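Local coordinates for protein short chain dehydrogenase/reductase (Acinetobacter baumannii, PDB 4IUY) that probably catalyses the NAD(P)-dependent oxidation or reduction of a substrate not yet identified, as a Rossmann-fold member of the short-chain dehydrogenase/reductase family, at residues F237-F240 and D241-N244; A183-R186 and H187-V191; D130-V133 and D134-K138. All coordinates share one frame; numbering follows the deposited sequence.

Interaction 1: residues F237-F240 and D241-N244; sequences FVEF and DDLN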
ATOM      1  N   PHE D 237      13.509  18.595   8.508  1.00 41.70           N
ATOM      2  CA  PHE D 237      12.914  18.648   7.190  1.00 49.48           C
ATOM      3  C   PHE D 237      13.947  18.083   6.222  1.00 45.06           C
ATOM      4  O   PHE D 237      15.110  17.905   6.568  1.00 40.15           O
ATOM      5  CB  PHE D 237      12.494  20.082   6.816  1.00 46.38           C
ATOM      6  CG  PHE D 237      11.333  20.597   7.621  1.00 43.34           C
ATOM      7  CD1 PHE D 237      10.099  19.959   7.564  1.00 43.82           C
ATOM      8  CD2 PHE D 237      11.467  21.709   8.430  1.00 48.25           C
ATOM      9  CE1 PHE D 237       9.022  20.422   8.307  1.00 47.57           C
ATOM     10  CE2 PHE D 237      10.395  22.178   9.175  1.00 48.05           C
ATOM     11  CZ  PHE D 237       9.171  21.534   9.115  1.00 45.88           C
ATOM     12  N   VAL D 238      13.497  17.788   5.019  1.00 46.36           N
ATOM     13  CA  VAL D 238      14.330  17.182   3.988  1.00 42.67           C
ATOM     14  C   VAL D 238      15.305  18.183   3.406  1.00 38.95           C
ATOM     15  O   VAL D 238      14.933  19.314   3.129  1.00 50.69           O
ATOM     16  CB  VAL D 238      13.435  16.617   2.890  1.00 39.06           C
ATOM     17  CG1 VAL D 238      14.262  16.008   1.762  1.00 35.63           C
ATOM     18  CG2 VAL D 238      12.412  15.611   3.527  1.00 35.34           C
ATOM     19  N   GLU D 239      16.574  17.793   3.323  1.00 44.24           N
ATOM     20  CA  GLU D 239      17.597  18.594   2.647  1.00 43.03           C
ATOM     21  C   GLU D 239      17.761  18.078   1.234  1.00 40.66           C
ATOM     22  O   GLU D 239      17.657  16.864   1.017  1.00 38.03           O
ATOM     23  CB  GLU D 239      18.939  18.462   3.365  1.00 44.21           C
ATOM     24  CG  GLU D 239      18.928  18.953   4.804  1.00 50.90           C
ATOM     25  CD  GLU D 239      18.959  20.463   4.915  1.00 68.62           C
ATOM     26  OE1 GLU D 239      19.118  21.141   3.878  1.00 82.09           O
ATOM     27  OE2 GLU D 239      18.831  20.981   6.045  1.00 77.64           O
ATOM     28  N   PHE D 240      18.100  18.966   0.296  1.00 40.52           N
ATOM     29  CA  PHE D 240      18.322  18.573  -1.111  1.00 40.28           C
ATOM     30  C   PHE D 240      19.335  17.422  -1.226  1.00 39.46           C
ATOM     31  O   PHE D 240      19.164  16.508  -2.009  1.00 51.25           O
ATOM     32  CB  PHE D 240      18.816  19.774  -1.922  1.00 44.56           C
ATOM     33  CG  PHE D 240      17.747  20.790  -2.228  1.00 46.46           C
ATOM     34  CD1 PHE D 240      16.402  20.440  -2.194  1.00 46.95           C
ATOM     35  CD2 PHE D 240      18.093  22.104  -2.529  1.00 44.45           C
ATOM     36  CE1 PHE D 240      15.433  21.366  -2.475  1.00 44.89           C
ATOM     37  CE2 PHE D 240      17.129  23.047  -2.808  1.00 45.32           C
ATOM     38  CZ  PHE D 240      15.795  22.678  -2.791  1.00 48.02           C
ATOM     39  N   ASP D 241      20.393  17.497  -0.427  1.00 42.85           N
ATOM     40  CA  ASP D 241      21.425  16.473  -0.374  1.00 45.64           C
ATOM     41  C   ASP D 241      20.905  15.091  -0.034  1.00 49.98           C
ATOM     42  O   ASP D 241      21.514  14.088  -0.443  1.00 42.66           O
ATOM     43  CB  ASP D 241      22.519  16.846   0.636  1.00 49.64           C
ATOM     44  CG  ASP D 241      23.518  17.822   0.078  1.00 63.49           C
ATOM     45  OD1 ASP D 241      23.655  17.891  -1.165  1.00 71.92           O
ATOM     46  OD2 ASP D 241      24.188  18.497   0.882  1.00 67.35           O
ATOM     47  N   ASP D 242      19.782  15.027   0.691  1.00 37.88           N
ATOM     48  CA  ASP D 242      19.214  13.722   1.039  1.00 36.45           C
ATOM     49  C   ASP D 242      18.815  12.932  -0.211  1.00 43.70           C
ATOM     50  O   ASP D 242      18.702  11.706  -0.144  1.00 36.44           O
ATOM     51  CB  ASP D 242      18.002  13.866   1.977  1.00 35.88           C
ATOM     52  CG  ASP D 242      18.383  14.414   3.353  1.00 49.67           C
ATOM     53  OD1 ASP D 242      19.566  14.268   3.748  1.00 52.59           O
ATOM     54  OD2 ASP D 242      17.498  14.995   4.037  1.00 37.59           O
ATOM     55  N   LEU D 243      18.623  13.643  -1.328  1.00 35.51           N
ATOM     56  CA  LEU D 243      18.135  13.079  -2.594  1.00 39.30           C
ATOM     57  C   LEU D 243      19.226  12.562  -3.536  1.00 37.84           C
ATOM     58  O   LEU D 243      18.954  11.838  -4.497  1.00 41.85           O
ATOM     59  CB  LEU D 243      17.305  14.130  -3.363  1.00 36.82           C
ATOM     60  CG  LEU D 243      16.219  14.755  -2.483  1.00 42.99           C
ATOM     61  CD1 LEU D 243      15.417  15.806  -3.253  1.00 47.22           C
ATOM     62  CD2 LEU D 243      15.326  13.654  -1.934  1.00 37.67           C
ATOM     63  N   ASN D 244      20.454  12.961  -3.267  1.00 36.57           N
ATOM     64  CA  ASN D 244      21.559  12.638  -4.141  1.00 42.04           C
ATOM     65  C   ASN D 244      21.702  11.145  -4.391  1.00 42.97           C
ATOM     66  O   ASN D 244      21.744  10.697  -5.542  1.00 48.59           O
ATOM     67  CB  ASN D 244      22.838  13.273  -3.604  1.00 39.31           C
ATOM     68  CG  ASN D 244      22.792  14.811  -3.677  1.00 44.23           C
ATOM     69  OD1 ASN D 244      21.786  15.394  -4.079  1.00 47.66           O
ATOM     70  ND2 ASN D 244      23.869  15.460  -3.269  1.00 45.49           N
TER
HETATM   71  O   HOH W   1      17.344  15.973   6.481  1.00 51.27           O
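D242 folds back over the E239 backbone, and its side chain can be traced atom by atom. D242 CB lies 3.2 Å from E239 O. D242 CG, placed beside its own backbone N (chi1 -66°), passes alongside E239, from its carbonyl oxygen towards its amide nitrogen. At the tip, D242 OD2 accepts from E239 N at 3.0 Å; the N-H...O angle of 164° makes the bond nearly straight, although the donor arrives 56° out of the carboxylate plane. E239 CB packs 3.8 Å from D242 OD2. A water gives D242 OD2 a further bond at 2.6 Å and also donates to F237 O, tying the carboxylate to the preceding extended chain. In return, D242 N donates to E239 O at 2.8 Å, closing a ring of backbone and side chain between the two residues. One step on, L243 N bonds F240 O at 3.0 Å. Beyond the segments, the F240 ring meets H42, L243 packs on L39 and V265, and N244 OD1 bonds H42 NE2. Successive bonds from residue i+3 to residue i, with helical backbone angles at 241-243, are those of a tight turn leading into a helix, here helix 244-251 of this Rossmann-fold enzyme.

Interaction 2: residues A183-R186 and H187-V191; sequences AGLR and HLTEV
R186 and E190, one helical turn apart, carry the charged part of this contact. The R186 chain runs extended, with CG anti to the backbone N (chi1 -177°), and brings NH1 to 3.7 Å from E190 OE2, a long salt bridge whose guanidinium and carboxylate planes stand 76° apart. Water does the closer coupling: in the guanidinium plane, at its edge, it accepts from R186 NH1 at 2.8 Å and donates to E190 OE1. The stronger carboxylate partner of R186 is E262, which forms a salt bridge with NE. Among the side-chain hydrogen bonds, H187 ND1 donates to E190 OE1 at 2.7 Å, with OE1 close to the imidazole plane, while H187 NE2 reaches S170 O of the third subunit. T189 OG1, set anti to its own carbonyl carbon (chi1 -57°), donates to L185 O at 2.8 Å; T189 N reaches that oxygen too, so the carbonyl is doubly gripped. Backbone bonds H187 N to A183 O and L188 N to G184 O continue helix 176-196. Apolar contact comes from V191 CG2, 4.2 Å above the centre of the H187 ring. With NE2 facing a carbonyl and ND1 a carboxylate, H187 seems to donate from both nitrogens, which would favour a protonated imidazole at the subunit interface, and E190 is the acidic group that could stabilise it.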
ATOM      1  N   ALA D 183      -0.523  10.972  -6.498  1.00 34.26           N
ATOM      2  CA  ALA D 183      -0.919   9.559  -6.492  1.00 42.69           C
ATOM      3  C   ALA D 183      -1.090   9.073  -7.937  1.00 44.87           C
ATOM      4  O   ALA D 183      -0.766   7.928  -8.262  1.00 44.47           O
ATOM      5  CB  ALA D 183      -2.219   9.347  -5.730  1.00 34.42           C
ATOM      6  N   GLY D 184      -1.642   9.928  -8.791  1.00 34.90           N
ATOM      7  CA  GLY D 184      -1.769   9.574 -10.193  1.00 36.63           C
ATOM      8  C   GLY D 184      -0.410   9.299 -10.825  1.00 36.19           C
ATOM      9  O   GLY D 184      -0.252   8.342 -11.574  1.00 38.52           O
ATOM     10  N   LEU D 185       0.553  10.180 -10.558  1.00 34.79           N
ATOM     11  CA  LEU D 185       1.885  10.044 -11.115  1.00 40.43           C
ATOM     12  C   LEU D 185       2.588   8.810 -10.552  1.00 42.22           C
ATOM     13  O   LEU D 185       3.252   8.068 -11.296  1.00 36.03           O
ATOM     14  CB  LEU D 185       2.708  11.303 -10.859  1.00 34.53           C
ATOM     15  CG  LEU D 185       4.124  11.327 -11.432  1.00 42.86           C
ATOM     16  CD1 LEU D 185       4.129  11.107 -12.927  1.00 35.10           C
ATOM     17  CD2 LEU D 185       4.887  12.604 -11.037  1.00 34.48           C
ATOM     18  N   ARG D 186       2.380   8.552  -9.261  1.00 35.28           N
ATOM     19  CA  ARG D 186       2.973   7.373  -8.625  1.00 36.07           C
ATOM     20  C   ARG D 186       2.527   6.089  -9.317  1.00 37.82           C
ATOM     21  O   ARG D 186       3.346   5.232  -9.642  1.00 36.18           O
ATOM     22  CB  ARG D 186       2.623   7.295  -7.135  1.00 37.43           C
ATOM     23  CG  ARG D 186       3.280   6.110  -6.431  1.00 33.02           C
ATOM     24  CD  ARG D 186       2.777   5.960  -4.988  1.00 46.57           C
ATOM     25  NE  ARG D 186       3.714   5.143  -4.226  1.00 46.97           N
ATOM     26  CZ  ARG D 186       3.696   3.813  -4.186  1.00 46.33           C
ATOM     27  NH1 ARG D 186       2.766   3.128  -4.859  1.00 42.20           N
ATOM     28  NH2 ARG D 186       4.614   3.167  -3.474  1.00 39.00           N
ATOM     29  N   HIS D 187       1.235   5.945  -9.560  1.00 34.13           N
ATOM     30  CA  HIS D 187       0.790   4.712 -10.187  1.00 38.07           C
ATOM     31  C   HIS D 187       1.197   4.637 -11.667  1.00 35.18           C
ATOM     32  O   HIS D 187       1.454   3.542 -12.189  1.00 40.28           O
ATOM     33  CB  HIS D 187      -0.717   4.523 -10.037  1.00 35.55           C
ATOM     34  CG  HIS D 187      -1.186   3.139 -10.346  1.00 35.52           C
ATOM     35  ND1 HIS D 187      -0.459   2.018 -10.001  1.00 38.60           N
ATOM     36  CD2 HIS D 187      -2.331   2.686 -10.912  1.00 37.24           C
ATOM     37  CE1 HIS D 187      -1.121   0.933 -10.370  1.00 40.62           C
ATOM     38  NE2 HIS D 187      -2.269   1.309 -10.909  1.00 37.79           N
ATOM     39  N   LEU D 188       1.254   5.797 -12.323  1.00 35.31           N
ATOM     40  CA  LEU D 188       1.673   5.882 -13.719  1.00 35.97           C
ATOM     41  C   LEU D 188       3.126   5.441 -13.846  1.00 42.76           C
ATOM     42  O   LEU D 188       3.498   4.783 -14.810  1.00 42.15           O
ATOM     43  CB  LEU D 188       1.489   7.301 -14.269  1.00 36.22           C
ATOM     44  CG  LEU D 188       1.780   7.479 -15.776  1.00 44.09           C
ATOM     45  CD1 LEU D 188       0.890   6.548 -16.582  1.00 41.78           C
ATOM     46  CD2 LEU D 188       1.591   8.907 -16.235  1.00 37.48           C
ATOM     47  N   THR D 189       3.932   5.800 -12.856  1.00 35.09           N
ATOM     48  CA  THR D 189       5.300   5.334 -12.788  1.00 43.43           C
ATOM     49  C   THR D 189       5.338   3.789 -12.851  1.00 40.63           C
ATOM     50  O   THR D 189       6.071   3.204 -13.659  1.00 48.72           O
ATOM     51  CB  THR D 189       5.991   5.865 -11.509  1.00 40.24           C
ATOM     52  OG1 THR D 189       5.931   7.300 -11.489  1.00 35.15           O
ATOM     53  CG2 THR D 189       7.429   5.407 -11.431  1.00 34.29           C
ATOM     54  N   GLU D 190       4.504   3.137 -12.051  1.00 36.56           N
ATOM     55  CA  GLU D 190       4.421   1.672 -12.053  1.00 38.28           C
ATOM     56  C   GLU D 190       3.957   1.113 -13.388  1.00 44.62           C
ATOM     57  O   GLU D 190       4.522   0.126 -13.893  1.00 37.46           O
ATOM     58  CB  GLU D 190       3.488   1.191 -10.945  1.00 35.48           C
ATOM     59  CG  GLU D 190       3.935   1.658  -9.547  1.00 62.93           C
ATOM     60  CD  GLU D 190       2.943   1.333  -8.419  1.00 61.31           C
ATOM     61  OE1 GLU D 190       1.761   1.771  -8.477  1.00 57.12           O
ATOM     62  OE2 GLU D 190       3.361   0.617  -7.478  1.00 60.97           O
ATOM     63  N   VAL D 191       2.914   1.736 -13.943  1.00 36.94           N
ATOM     64  CA  VAL D 191       2.337   1.305 -15.221  1.00 45.07           C
ATOM     65  C   VAL D 191       3.344   1.498 -16.372  1.00 43.70           C
ATOM     66  O   VAL D 191       3.527   0.610 -17.198  1.00 45.65           O
ATOM     67  CB  VAL D 191       0.997   2.055 -15.517  1.00 49.46           C
ATOM     68  CG1 VAL D 191       0.483   1.721 -16.895  1.00 52.78           C
ATOM     69  CG2 VAL D 191      -0.056   1.694 -14.475  1.00 50.30           C
TER
HETATM   70  O   HOH W   2       0.881   3.955  -6.784  1.00 57.67           O

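Interaction 3: residues D130-V133 and D134-K138; sequences DKIV and DTNLK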
ATOM      1  N   ASP D 130      -6.945  22.353 -13.241  1.00 46.32           N
ATOM      2  CA  ASP D 130      -6.213  22.188 -14.501  1.00 48.64           C
ATOM      3  C   ASP D 130      -4.744  22.552 -14.348  1.00 47.36           C
ATOM      4  O   ASP D 130      -3.885  21.816 -14.801  1.00 53.09           O
ATOM      5  CB  ASP D 130      -6.843  22.977 -15.648  1.00 48.18           C
ATOM      6  CG  ASP D 130      -8.223  22.441 -16.048  1.00 57.63           C
ATOM      7  OD1 ASP D 130      -8.583  21.289 -15.677  1.00 53.65           O
ATOM      8  OD2 ASP D 130      -8.957  23.175 -16.749  1.00 60.27           O
ATOM      9  N   LYS D 131      -4.447  23.669 -13.690  1.00 46.20           N
ATOM     10  CA  LYS D 131      -3.051  24.055 -13.505  1.00 45.43           C
ATOM     11  C   LYS D 131      -2.241  23.001 -12.758  1.00 47.23           C
ATOM     12  O   LYS D 131      -1.188  22.582 -13.211  1.00 53.82           O
ATOM     13  CB  LYS D 131      -2.943  25.388 -12.766  1.00 49.64           C
ATOM     14  CG  LYS D 131      -1.502  25.830 -12.563  1.00 59.68           C
ATOM     15  CD  LYS D 131      -1.397  27.256 -12.088  1.00 73.18           C
ATOM     16  CE  LYS D 131      -2.079  27.431 -10.737  1.00 89.64           C
ATOM     17  NZ  LYS D 131      -1.320  26.815  -9.590  1.00 96.50           N
ATOM     18  N   ILE D 132      -2.749  22.571 -11.609  1.00 46.83           N
ATOM     19  CA  ILE D 132      -2.037  21.655 -10.723  1.00 45.21           C
ATOM     20  C   ILE D 132      -1.923  20.241 -11.307  1.00 45.67           C
ATOM     21  O   ILE D 132      -0.854  19.641 -11.294  1.00 44.98           O
ATOM     22  CB  ILE D 132      -2.697  21.638  -9.344  1.00 46.27           C
ATOM     23  CG1 ILE D 132      -2.474  22.983  -8.676  1.00 45.16           C
ATOM     24  CG2 ILE D 132      -2.168  20.478  -8.473  1.00 40.14           C
ATOM     25  CD1 ILE D 132      -3.391  23.227  -7.521  1.00 43.07           C
ATOM     26  N   VAL D 133      -3.028  19.719 -11.822  1.00 41.00           N
ATOM     27  CA  VAL D 133      -3.041  18.364 -12.342  1.00 44.54           C
ATOM     28  C   VAL D 133      -2.319  18.237 -13.693  1.00 51.40           C
ATOM     29  O   VAL D 133      -1.556  17.271 -13.894  1.00 46.56           O
ATOM     30  CB  VAL D 133      -4.483  17.791 -12.391  1.00 55.12           C
ATOM     31  CG1 VAL D 133      -4.467  16.389 -12.945  1.00 40.20           C
ATOM     32  CG2 VAL D 133      -5.096  17.775 -10.975  1.00 40.53           C
ATOM     33  N   ASP D 134      -2.502  19.220 -14.590  1.00 41.71           N
ATOM     34  CA  ASP D 134      -1.800  19.192 -15.885  1.00 42.95           C
ATOM     35  C   ASP D 134      -0.303  19.307 -15.734  1.00 42.90           C
ATOM     36  O   ASP D 134       0.440  18.592 -16.402  1.00 41.80           O
ATOM     37  CB  ASP D 134      -2.295  20.277 -16.843  1.00 48.49           C
ATOM     38  CG  ASP D 134      -3.708  20.033 -17.293  1.00 59.20           C
ATOM     39  OD1 ASP D 134      -4.255  18.963 -16.943  1.00 65.55           O
ATOM     40  OD2 ASP D 134      -4.264  20.899 -17.990  1.00 63.51           O
ATOM     41  N   THR D 135       0.130  20.201 -14.852  1.00 41.24           N
ATOM     42  CA  THR D 135       1.538  20.375 -14.549  1.00 40.62           C
ATOM     43  C   THR D 135       2.135  19.170 -13.800  1.00 50.06           C
ATOM     44  O   THR D 135       3.234  18.721 -14.122  1.00 44.37           O
ATOM     45  CB  THR D 135       1.777  21.635 -13.701  1.00 47.43           C
ATOM     46  OG1 THR D 135       1.488  22.801 -14.481  1.00 59.58           O
ATOM     47  CG2 THR D 135       3.237  21.693 -13.213  1.00 53.90           C
ATOM     48  N   ASN D 136       1.410  18.640 -12.814  1.00 42.88           N
ATOM     49  CA  ASN D 136       1.973  17.586 -11.966  1.00 45.29           C
ATOM     50  C   ASN D 136       1.881  16.191 -12.533  1.00 41.72           C
ATOM     51  O   ASN D 136       2.696  15.328 -12.182  1.00 41.34           O
ATOM     52  CB  ASN D 136       1.347  17.598 -10.563  1.00 48.22           C
ATOM     53  CG  ASN D 136       1.710  18.836  -9.756  1.00 54.35           C
ATOM     54  OD1 ASN D 136       2.724  19.461  -9.997  1.00 69.96           O
ATOM     55  ND2 ASN D 136       0.875  19.191  -8.797  1.00 57.56           N
ATOM     56  N   LEU D 137       0.918  15.970 -13.426  1.00 41.37           N
ATOM     57  CA  LEU D 137       0.632  14.614 -13.910  1.00 40.27           C
ATOM     58  C   LEU D 137       0.618  14.537 -15.446  1.00 46.80           C
ATOM     59  O   LEU D 137       1.300  13.706 -16.047  1.00 39.41           O
ATOM     60  CB  LEU D 137      -0.687  14.103 -13.342  1.00 37.50           C
ATOM     61  CG  LEU D 137      -1.213  12.759 -13.854  1.00 46.23           C
ATOM     62  CD1 LEU D 137      -0.223  11.595 -13.597  1.00 36.72           C
ATOM     63  CD2 LEU D 137      -2.562  12.454 -13.234  1.00 41.98           C
ATOM     64  N   LYS D 138      -0.146  15.409 -16.091  1.00 39.43           N
ATOM     65  CA  LYS D 138      -0.214  15.333 -17.551  1.00 47.65           C
ATOM     66  C   LYS D 138       1.109  15.662 -18.239  1.00 51.48           C
ATOM     67  O   LYS D 138       1.498  14.978 -19.179  1.00 55.01           O
ATOM     68  CB  LYS D 138      -1.312  16.212 -18.107  1.00 52.00           C
ATOM     69  CG  LYS D 138      -1.534  16.021 -19.594  1.00 49.82           C
ATOM     70  CD  LYS D 138      -2.691  16.877 -20.045  1.00 44.50           C
ATOM     71  CE  LYS D 138      -2.835  16.850 -21.567  1.00 46.04           C
ATOM     72  NZ  LYS D 138      -3.855  17.853 -22.029  1.00 47.65           N
TER
HETATM   73  O   HOH W   3      -7.098  19.221 -16.535  1.00 66.76           O
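A pi-type widening of helix 126-153 falls where V133 meets L137 and K138. V133 O accepts from L137 N at 2.8 Å and from K138 N at 3.2 Å; the second donor lies in the carbonyl plane, and together they mark the passage from the regular spacing to the wider turn. Beside it, V133 CG1 and L137 CD2 make a loose apolar contact. One residue earlier, N136 N bonds I132 O at 2.9 Å, and the two side chains lie side by side, pointing the same way, with I132 CG2 3.3 Å from N136 ND2. The amide takes its partners from outside the helix: ND2 bonds V115 O and S181 OG. N136 probably corresponds to the asparagine of the Asn-Ser-Tyr-Lys tetrad of classical short-chain dehydrogenases, and it also packs on Y178. A chi1 of -68° swings T135 OG1 back along the helix to K131 O, to which it donates at 3.0 Å, and T135 N shares that acceptor. On another flank, D130 OD1 and D134 OD2 stand 4.9 Å apart, and a water donates to OD1 of each aspartate. Across the subunit interface, D130 OD1 pairs with K138 of the third subunit, and K138 NZ with D130 of the third subunit.

Overall arrangement
Interactions 2 and 3 belong to neighbouring helices, 176-196 and 126-153, and they touch: L137 CD1 comes within 3.4 Å of L185 N, and the centres of the two contacts are about 14 Å apart. Both reach the third subunit, 183-191 through a buried histidine and 130-138 through reciprocal lysine-aspartate pairs. Interaction 1 lies on the other side of the chain's centre from interaction 3; with E239 and D241 exposed, it is the more surface-lying, in a loop near the second subunit. Chemistry follows place: the buried 183-191 contact joins ion pairing to helix bonds, partly buried 130-138 holds a widened helical turn that includes a probable catalytic asparagine, and 237-244 relies on a carboxylate and backbone turns.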